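Local coordinates for Two-component system response regulator (Bacteroides fragilis, PDB 2QR3), which probably acts as a phosphorylation-controlled transcription regulator that binds DNA and ATP, the present piece being its N-terminal signal receiver domain, at residues D93-G98 against S104-K109. Residues are numbered along the deposited sequence; the frame is centred on the assembly and turned at random.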
loop_
_atom_site.group_PDB
_atom_site.type_symbol
_atom_site.label_atom_id
_atom_site.label_comp_id
_atom_site.label_asym_id
_atom_site.label_seq_id
_atom_site.Cartn_x
_atom_site.Cartn_y
_atom_site.Cartn_z
ATOM N N ASP A 93 3.457 -15.974 4.001
ATOM C CA ASP A 93 4.254 -16.616 2.961
ATOM C C ASP A 93 4.170 -15.839 1.642
ATOM O O ASP A 93 5.160 -15.674 0.940
ATOM C CB ASP A 93 3.893 -18.100 2.767
ATOM C CG ASP A 93 2.437 -18.327 2.285
ATOM O OD1 ASP A 93 1.544 -17.543 2.645
ATOM O OD2 ASP A 93 2.188 -19.326 1.552
ATOM N N LEU A 94 2.976 -15.377 1.299
ATOM C CA LEU A 94 2.791 -14.582 0.079
ATOM C C LEU A 94 3.406 -13.174 0.198
ATOM O O LEU A 94 3.922 -12.655 -0.783
ATOM C CB LEU A 94 1.289 -14.480 -0.257
ATOM C CG LEU A 94 0.630 -15.843 -0.524
ATOM C CD1 LEU A 94 -0.842 -15.584 -0.931
ATOM C CD2 LEU A 94 1.352 -16.650 -1.594
ATOM N N ALA A 95 3.403 -12.597 1.400
ATOM C CA ALA A 95 4.083 -11.307 1.623
ATOM C C ALA A 95 5.604 -11.454 1.428
ATOM O O ALA A 95 6.212 -10.638 0.756
ATOM C CB ALA A 95 3.785 -10.755 2.992
ATOM N N VAL A 96 6.190 -12.524 1.962
ATOM C CA VAL A 96 7.600 -12.807 1.759
ATOM C C VAL A 96 7.869 -12.988 0.258
ATOM O O VAL A 96 8.838 -12.453 -0.260
ATOM C CB VAL A 96 8.042 -14.029 2.626
ATOM C CG1 VAL A 96 9.456 -14.477 2.253
ATOM C CG2 VAL A 96 7.968 -13.629 4.101
ATOM N N ARG A 97 7.008 -13.706 -0.456
ATOM C CA ARG A 97 7.180 -13.831 -1.912
ATOM C C ARG A 97 7.093 -12.458 -2.575
ATOM O O ARG A 97 7.851 -12.168 -3.509
ATOM C CB ARG A 97 6.140 -14.788 -2.495
ATOM C CG ARG A 97 6.226 -14.969 -3.992
ATOM C CD ARG A 97 5.236 -16.046 -4.393
ATOM N NE ARG A 97 4.767 -15.806 -5.750
ATOM C CZ ARG A 97 3.785 -16.489 -6.332
ATOM N NH1 ARG A 97 3.176 -17.476 -5.676
ATOM N NH2 ARG A 97 3.423 -16.181 -7.577
ATOM N N GLY A 98 6.192 -11.607 -2.074
ATOM C CA GLY A 98 6.116 -10.206 -2.549
ATOM C C GLY A 98 7.442 -9.455 -2.468
ATOM O O GLY A 98 7.828 -8.763 -3.427
ATOM N N SER A 104 8.415 -3.161 -1.560
ATOM C CA SER A 104 9.350 -2.438 -0.715
ATOM C C SER A 104 9.393 -2.920 0.719
ATOM O O SER A 104 10.439 -2.839 1.344
ATOM C CB SER A 104 9.042 -0.937 -0.733
ATOM O OG SER A 104 9.318 -0.448 -2.029
ATOM N N ASP A 105 8.243 -3.380 1.244
ATOM C CA ASP A 105 8.130 -3.829 2.616
ATOM C C ASP A 105 6.752 -4.460 2.773
ATOM O O ASP A 105 5.967 -4.487 1.822
ATOM C CB ASP A 105 8.254 -2.651 3.604
ATOM C CG ASP A 105 8.946 -3.046 4.920
ATOM O OD1 ASP A 105 8.910 -4.236 5.321
ATOM O OD2 ASP A 105 9.519 -2.134 5.564
ATOM N N PHE A 106 6.489 -4.986 3.958
ATOM C CA PHE A 106 5.117 -5.391 4.291
ATOM C C PHE A 106 4.791 -5.121 5.745
ATOM O O PHE A 106 5.697 -4.984 6.598
ATOM C CB PHE A 106 4.800 -6.850 3.867
ATOM C CG PHE A 106 5.559 -7.925 4.640
ATOM C CD1 PHE A 106 6.651 -8.580 4.022
ATOM C CD2 PHE A 106 5.151 -8.351 5.890
ATOM C CE1 PHE A 106 7.343 -9.612 4.674
ATOM C CE2 PHE A 106 5.851 -9.384 6.577
ATOM C CZ PHE A 106 6.964 -9.997 5.955
ATOM N N VAL A 107 3.491 -4.997 6.018
ATOM C CA VAL A 107 2.966 -4.756 7.357
ATOM C C VAL A 107 1.908 -5.834 7.581
ATOM O O VAL A 107 1.107 -6.094 6.718
ATOM C CB VAL A 107 2.287 -3.359 7.458
ATOM C CG1 VAL A 107 1.729 -3.125 8.904
ATOM C CG2 VAL A 107 3.285 -2.259 7.078
ATOM N N VAL A 108 1.948 -6.497 8.731
ATOM C CA VAL A 108 1.000 -7.592 8.976
ATOM C C VAL A 108 -0.233 -7.028 9.677
ATOM O O VAL A 108 -0.115 -6.071 10.433
ATOM C CB VAL A 108 1.651 -8.702 9.818
ATOM C CG1 VAL A 108 0.647 -9.783 10.112
ATOM C CG2 VAL A 108 2.831 -9.328 9.052
ATOM N N LYS A 109 -1.406 -7.593 9.392
ATOM C CA LYS A 109 -2.637 -7.271 10.131
ATOM C C LYS A 109 -2.938 -8.460 11.075
ATOM O O LYS A 109 -2.724 -9.596 10.689
ATOM C CB LYS A 109 -3.816 -7.166 9.190
ATOM C CG LYS A 109 -3.704 -6.247 8.010
ATOM C CD LYS A 109 -4.833 -6.585 7.019
ATOM C CE LYS A 109 -5.149 -5.410 6.090
ATOM N NZ LYS A 109 -6.221 -5.660 5.049
#
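Phe-106 lays one face of its ring over the methyl of Ala-95, and most of the contact is made there. The CB of Ala-95 stands 3.8 Å from the centroid of the Phe-106 ring and 17° off its normal, a CH-pi contact displaced toward the CG–CD1 side. A chi1 of 68° puts CG of Phe-106 between the backbone N and the carbonyl carbon and brings the ring face over that methyl, with CE1 and CZ at Val-96. There CG2 of Val-96, placed beside the backbone N, comes obliquely to within 4.1 Å of CE1 of Phe-106. The two elements are the helix and the second strand of a beta-alpha-beta crossover in the CheY-like receiver fold, where strand 105-109 is an outermost strand of the five-stranded parallel sheet and helix 92-100 packs on one side of it. Ala-95 also touches Thr-87 of the neighbouring strand, while Ile-99, one turn further along the helix, adds to the packing on Phe-106. The side chain of Val-107, on the other side of the strand, touches Leu-116 and Thr-119 of helix 113-124. One residue before Phe-106, OD1 of Asp-105 accepts a bent hydrogen bond from the backbone N-H of Phe-106, N to OD1 2.9 Å, met on the anti side of the carboxylate and 26° out of its plane.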